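Terminase, large subunit (Enterobacteria phage P22, PDB 4DKW) drives viral DNA into empty capsids as an ATP-powered motor and, through the magnesium-dependent nuclease domain described here, cuts the genome to start and end packaging. Local coordinates at residues Q32-N37 with A84-G89; P39-Q44 with D170-A175. All coordinates share one frame; numbering follows the deposited sequence.

Contact 1 of 2, residues Q32-N37 with A84-G89; sequences QDFGWN and AWPHDG. With MG (magnesium ion), chain E.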
loop_
_atom_site.group_PDB
_atom_site.type_symbol
_atom_site.label_atom_id
_atom_site.label_comp_id
_atom_site.label_asym_id
_atom_site.label_seq_id
_atom_site.Cartn_x
_atom_site.Cartn_y
_atom_site.Cartn_z
ATOM N N GLN A 32 -2.336 4.848 -1.920
ATOM C CA GLN A 32 -3.548 4.723 -2.720
ATOM C C GLN A 32 -3.271 3.943 -4.002
ATOM O O GLN A 32 -2.253 4.153 -4.656
ATOM C CB GLN A 32 -4.075 6.120 -3.086
ATOM C CG GLN A 32 -5.369 6.138 -3.916
ATOM C CD GLN A 32 -6.608 5.749 -3.113
ATOM O OE1 GLN A 32 -6.757 6.138 -1.953
ATOM N NE2 GLN A 32 -7.505 4.985 -3.734
ATOM N N ASP A 33 -4.171 3.029 -4.346
ATOM C CA ASP A 33 -4.206 2.480 -5.692
ATOM C C ASP A 33 -5.520 2.947 -6.283
ATOM O O ASP A 33 -6.570 2.781 -5.668
ATOM C CB ASP A 33 -4.118 0.943 -5.707
ATOM C CG ASP A 33 -4.028 0.380 -7.121
ATOM O OD1 ASP A 33 -3.365 1.012 -7.973
ATOM O OD2 ASP A 33 -4.624 -0.678 -7.396
ATOM N N PHE A 34 -5.466 3.557 -7.459
ATOM C CA PHE A 34 -6.680 4.088 -8.067
ATOM C C PHE A 34 -7.447 2.970 -8.764
ATOM O O PHE A 34 -6.852 1.973 -9.189
ATOM C CB PHE A 34 -6.361 5.223 -9.043
ATOM C CG PHE A 34 -5.620 6.363 -8.420
ATOM C CD1 PHE A 34 -6.213 7.129 -7.440
ATOM C CD2 PHE A 34 -4.330 6.668 -8.818
ATOM C CE1 PHE A 34 -5.536 8.181 -6.857
ATOM C CE2 PHE A 34 -3.647 7.723 -8.247
ATOM C CZ PHE A 34 -4.248 8.480 -7.262
ATOM N N GLY A 35 -8.766 3.129 -8.853
ATOM C CA GLY A 35 -9.612 2.144 -9.510
ATOM C C GLY A 35 -11.102 2.431 -9.458
ATOM O O GLY A 35 -11.634 2.804 -8.413
ATOM N N TRP A 36 -11.778 2.255 -10.592
ATOM C CA TRP A 36 -13.234 2.362 -10.627
ATOM C C TRP A 36 -13.899 0.995 -10.873
ATOM O O TRP A 36 -14.603 0.467 -10.004
ATOM C CB TRP A 36 -13.700 3.394 -11.661
ATOM C CG TRP A 36 -15.182 3.541 -11.650
ATOM C CD1 TRP A 36 -16.078 2.914 -12.473
ATOM C CD2 TRP A 36 -15.957 4.331 -10.738
ATOM N NE1 TRP A 36 -17.362 3.280 -12.136
ATOM C CE2 TRP A 36 -17.315 4.145 -11.073
ATOM C CE3 TRP A 36 -15.636 5.181 -9.675
ATOM C CZ2 TRP A 36 -18.346 4.776 -10.383
ATOM C CZ3 TRP A 36 -16.665 5.810 -8.992
ATOM C CH2 TRP A 36 -18.001 5.602 -9.347
ATOM N N ASN A 37 -13.676 0.430 -12.058
ATOM C CA ASN A 37 -14.159 -0.915 -12.356
ATOM C C ASN A 37 -13.406 -1.948 -11.534
ATOM O O ASN A 37 -13.998 -2.895 -11.010
ATOM C CB ASN A 37 -14.019 -1.226 -13.844
ATOM C CG ASN A 37 -14.913 -0.356 -14.706
ATOM O OD1 ASN A 37 -16.034 -0.014 -14.317
ATOM N ND2 ASN A 37 -14.416 0.018 -15.884
ATOM N N ALA A 84 1.041 8.015 -0.654
ATOM C CA ALA A 84 1.787 7.607 -1.849
ATOM C C ALA A 84 0.793 7.109 -2.900
ATOM O O ALA A 84 -0.261 6.582 -2.556
ATOM C CB ALA A 84 2.820 6.514 -1.508
ATOM N N TRP A 85 1.114 7.298 -4.176
ATOM C CA TRP A 85 0.193 6.947 -5.249
ATOM C C TRP A 85 0.942 6.703 -6.557
ATOM O O TRP A 85 2.034 7.240 -6.754
ATOM C CB TRP A 85 -0.846 8.052 -5.422
ATOM C CG TRP A 85 -0.257 9.408 -5.502
ATOM C CD1 TRP A 85 -0.001 10.250 -4.469
ATOM C CD2 TRP A 85 0.147 10.089 -6.692
ATOM N NE1 TRP A 85 0.549 11.428 -4.942
ATOM C CE2 TRP A 85 0.647 11.350 -6.305
ATOM C CE3 TRP A 85 0.139 9.752 -8.046
ATOM C CZ2 TRP A 85 1.132 12.271 -7.230
ATOM C CZ3 TRP A 85 0.615 10.663 -8.957
ATOM C CH2 TRP A 85 1.106 11.911 -8.546
ATOM N N PRO A 86 0.363 5.885 -7.454
ATOM C CA PRO A 86 1.061 5.434 -8.663
ATOM C C PRO A 86 0.858 6.321 -9.880
ATOM O O PRO A 86 0.225 7.374 -9.784
ATOM C CB PRO A 86 0.368 4.112 -8.958
ATOM C CG PRO A 86 -1.042 4.383 -8.560
ATOM C CD PRO A 86 -0.931 5.193 -7.297
ATOM N N HIS A 87 1.419 5.863 -11.001
ATOM C CA HIS A 87 1.042 6.285 -12.344
ATOM C C HIS A 87 1.820 7.469 -12.846
ATOM O O HIS A 87 1.392 8.612 -12.711
ATOM C CB HIS A 87 -0.447 6.576 -12.428
ATOM C CG HIS A 87 -1.137 5.928 -13.582
ATOM N ND1 HIS A 87 -0.478 5.095 -14.467
ATOM C CD2 HIS A 87 -2.415 5.990 -13.995
ATOM C CE1 HIS A 87 -1.338 4.678 -15.379
ATOM N NE2 HIS A 87 -2.521 5.203 -15.121
ATOM N N ASP A 88 2.955 7.184 -13.470
ATOM C CA ASP A 88 3.654 8.220 -14.227
ATOM C C ASP A 88 3.077 8.415 -15.641
ATOM O O ASP A 88 3.812 8.383 -16.633
ATOM C CB ASP A 88 5.177 7.993 -14.245
ATOM C CG ASP A 88 5.567 6.629 -14.803
ATOM O OD1 ASP A 88 4.713 5.969 -15.433
ATOM O OD2 ASP A 88 6.727 6.216 -14.608
ATOM N N GLY A 89 1.758 8.611 -15.715
ATOM C CA GLY A 89 1.096 8.950 -16.965
ATOM C C GLY A 89 0.250 7.860 -17.603
ATOM O O GLY A 89 -0.928 7.685 -17.275
HETATM MG MG MG E . -5.233 -1.609 -9.174
HETATM O O HOH W 1 -4.367 -0.059 -10.084
HETATM O O HOH W 2 -6.208 -2.793 -10.686
#
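The phenyl ring of Phe34 meets Trp85 and Pro86 through its CE2-CZ corner. Its CZ lies 3.9 Å from CB of Trp85, while its CE2 lies 3.8 Å from CD of Pro86. A chi1 of -58° sets CG of Phe34 beside the backbone N, and the ring extends toward Trp85 and Pro86. The indole of Trp85 extends off from the junction, CB making the closest contact with the phenyl ring, and its NE1 is bonded to the carbonyl of Leu112. Pro86 also presses CD against the carbonyl oxygen of Gln32, 3.1 Å away. One backbone hydrogen bond ties the segments, Gln32 N to Ala84 O at 2.8 Å. Next along the chain, Asp33, a catalytic residue of this RNase H-like nuclease site at the end of strand 27-33, turns its carboxylate to the magnesium ion, bound by OD2 at 2.1 Å; its OD1 accepts from a water that is also a ligand of the metal. The Gln32-Ala84 hydrogen bond belongs to the parallel pairing of strands 27-33 and 82-84, which part here as one runs to the metal and the other enters a loop. Helix 97-107 packs beside them, Tyr104 and Leu100 against Phe34, and Tyr178 of helix 171-181 touches Pro86.

Contact 2 of 2, residues P39-Q44 with D170-A175; sequences PQAHIQ and DDVLDA. With MG (magnesium ion), chain E.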
loop_
_atom_site.group_PDB
_atom_site.type_symbol
_atom_site.label_atom_id
_atom_site.label_comp_id
_atom_site.label_asym_id
_atom_site.label_seq_id
_atom_site.Cartn_x
_atom_site.Cartn_y
_atom_site.Cartn_z
ATOM N N PRO A 39 -11.147 -2.610 -8.081
ATOM C CA PRO A 39 -11.205 -1.967 -6.764
ATOM C C PRO A 39 -10.113 -0.909 -6.607
ATOM O O PRO A 39 -9.010 -1.082 -7.114
ATOM C CB PRO A 39 -10.938 -3.128 -5.794
ATOM C CG PRO A 39 -11.350 -4.349 -6.556
ATOM C CD PRO A 39 -10.982 -4.070 -7.985
ATOM N N GLN A 40 -10.414 0.183 -5.923
ATOM C CA GLN A 40 -9.351 1.029 -5.404
ATOM C C GLN A 40 -8.944 0.514 -4.019
ATOM O O GLN A 40 -9.697 -0.223 -3.369
ATOM C CB GLN A 40 -9.802 2.489 -5.329
ATOM C CG GLN A 40 -10.892 2.771 -4.308
ATOM C CD GLN A 40 -11.192 4.254 -4.198
ATOM O OE1 GLN A 40 -10.378 5.027 -3.689
ATOM N NE2 GLN A 40 -12.355 4.662 -4.691
ATOM N N ALA A 41 -7.747 0.882 -3.576
ATOM C CA ALA A 41 -7.314 0.563 -2.219
ATOM C C ALA A 41 -6.660 1.766 -1.551
ATOM O O ALA A 41 -5.887 2.490 -2.177
ATOM C CB ALA A 41 -6.358 -0.637 -2.215
ATOM N N HIS A 42 -6.990 1.991 -0.286
ATOM C CA HIS A 42 -6.249 2.947 0.525
ATOM C C HIS A 42 -5.724 2.218 1.760
ATOM O O HIS A 42 -6.501 1.581 2.473
ATOM C CB HIS A 42 -7.140 4.120 0.943
ATOM C CG HIS A 42 -6.375 5.283 1.499
ATOM N ND1 HIS A 42 -5.881 6.292 0.703
ATOM C CD2 HIS A 42 -5.991 5.574 2.762
ATOM C CE1 HIS A 42 -5.237 7.165 1.458
ATOM N NE2 HIS A 42 -5.295 6.759 2.708
ATOM N N ILE A 43 -4.416 2.295 2.003
ATOM C CA ILE A 43 -3.801 1.560 3.109
ATOM C C ILE A 43 -3.046 2.491 4.033
ATOM O O ILE A 43 -2.744 3.623 3.676
ATOM C CB ILE A 43 -2.833 0.445 2.617
ATOM C CG1 ILE A 43 -1.634 1.038 1.859
ATOM C CG2 ILE A 43 -3.586 -0.562 1.736
ATOM C CD1 ILE A 43 -0.366 1.388 2.714
ATOM N N GLN A 44 -2.738 1.998 5.225
ATOM C CA GLN A 44 -1.871 2.722 6.141
ATOM C C GLN A 44 -0.807 1.772 6.668
ATOM O O GLN A 44 -1.102 0.671 7.138
ATOM C CB GLN A 44 -2.647 3.357 7.305
ATOM C CG GLN A 44 -1.755 4.149 8.263
ATOM C CD GLN A 44 -2.551 4.976 9.252
ATOM O OE1 GLN A 44 -2.673 4.617 10.421
ATOM N NE2 GLN A 44 -3.107 6.088 8.783
ATOM N N ASP A 170 -4.618 -7.326 -6.905
ATOM C CA ASP A 170 -3.362 -6.824 -6.368
ATOM C C ASP A 170 -3.387 -5.344 -6.022
ATOM O O ASP A 170 -2.348 -4.700 -5.976
ATOM C CB ASP A 170 -2.216 -7.128 -7.338
ATOM C CG ASP A 170 -2.391 -6.461 -8.685
ATOM O OD1 ASP A 170 -3.457 -5.870 -8.922
ATOM O OD2 ASP A 170 -1.456 -6.537 -9.515
ATOM N N ASP A 171 -4.576 -4.817 -5.754
ATOM C CA ASP A 171 -4.745 -3.405 -5.419
ATOM C C ASP A 171 -4.188 -3.023 -4.037
ATOM O O ASP A 171 -3.466 -2.035 -3.922
ATOM C CB ASP A 171 -6.216 -3.030 -5.539
ATOM C CG ASP A 171 -6.843 -3.587 -6.811
ATOM O OD1 ASP A 171 -6.502 -3.088 -7.919
ATOM O OD2 ASP A 171 -7.656 -4.533 -6.699
ATOM N N VAL A 172 -4.539 -3.790 -3.003
ATOM C CA VAL A 172 -3.953 -3.632 -1.669
ATOM C C VAL A 172 -2.437 -3.898 -1.693
ATOM O O VAL A 172 -1.664 -3.181 -1.051
ATOM C CB VAL A 172 -4.652 -4.541 -0.623
ATOM C CG1 VAL A 172 -3.916 -4.506 0.734
ATOM C CG2 VAL A 172 -6.110 -4.123 -0.455
ATOM N N LEU A 173 -2.017 -4.904 -2.457
ATOM C CA LEU A 173 -0.598 -5.229 -2.592
ATOM C C LEU A 173 0.166 -4.068 -3.231
ATOM O O LEU A 173 1.214 -3.653 -2.734
ATOM C CB LEU A 173 -0.407 -6.522 -3.397
ATOM C CG LEU A 173 -0.911 -7.798 -2.706
ATOM C CD1 LEU A 173 -0.853 -8.992 -3.649
ATOM C CD2 LEU A 173 -0.109 -8.089 -1.438
ATOM N N ASP A 174 -0.375 -3.528 -4.315
ATOM C CA ASP A 174 0.237 -2.380 -4.970
ATOM C C ASP A 174 0.352 -1.183 -4.035
ATOM O O ASP A 174 1.430 -0.594 -3.890
ATOM C CB ASP A 174 -0.556 -1.980 -6.212
ATOM C CG ASP A 174 -0.328 -2.917 -7.376
ATOM O OD1 ASP A 174 0.586 -3.768 -7.301
ATOM O OD2 ASP A 174 -1.058 -2.788 -8.377
ATOM N N ALA A 175 -0.767 -0.816 -3.418
ATOM C CA ALA A 175 -0.792 0.271 -2.438
ATOM C C ALA A 175 0.248 0.066 -1.334
ATOM O O ALA A 175 0.998 0.985 -1.010
ATOM C CB ALA A 175 -2.186 0.419 -1.840
HETATM MG MG MG E . -5.233 -1.609 -9.174
HETATM O O HOH W 1 -4.367 -0.059 -10.084
HETATM O O HOH W 2 -6.208 -2.793 -10.686
#
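Asp171 reaches both Pro39 and the magnesium ion from the first turn of its helix. Its CB points at the strand and sits 3.8 Å from the carbonyl O of Pro39. A chi1 of -45° keeps CG on the side of the backbone N, bringing the carboxylate beside that same oxygen. At the tip the two branches divide the work. OD1 binds the metal at 2.3 Å, where Asp33 and two waters are further ligands, whereas OD2 rests against the proline ring, 3.6 Å from its CD and only slightly farther from CB and CG. The two side chains cross at about a right angle. OD1 also lies 3.3 Å from Pro39 O; both atoms are acceptors, so no hydrogen bond joins them.

Deeper in, the side-chain contacts become apolar. Ala41 sets its small CB against the helix backbone, 3.6 Å from Asp171 O, and beside CG2 of Val172. Ile43 packs against Val172 and Ala175, one turn apart: CG1 is 3.8 Å from CB of Ala175, and CG2 approaches CG1 of Val172. Alternate residues, Pro39, Ala41 and Ile43, thus meet positions 171, 172 and 175, one face of the helix, and the alanines on both sides probably help the backbones come close, with local axes 7.4 Å apart at an angle of 44°.

The arrangement is that of an RNase H-like nuclease, a helix laid across a central sheet with a metal-binding catalytic acid at its start. Strand 40-48 runs between strands 27-33 and 53-62, antiparallel to both, while Val172 also reaches Val59 of the latter strand and Phe150 of helix 148-156.

The two contacts illustrate how a metal site is built where several elements of one fold converge. Both are buried, but contact 2 lies nearer the centre of the chain and joins a helix to the sheet by side-chain packing, with no hydrogen bond across it. Contact 1, farther out, combines a bond between neighbouring strands with aromatic and proline packing as the chain leaves the sheet. Adjacent strands unite them: Asp33 N pairs with Ala41 O, and Gln32 OE1 with His42 ND1. Each supplies one catalytic aspartate, Asp33 from a strand end and Asp171 from a helix start, to the same magnesium ion, and both share its two waters.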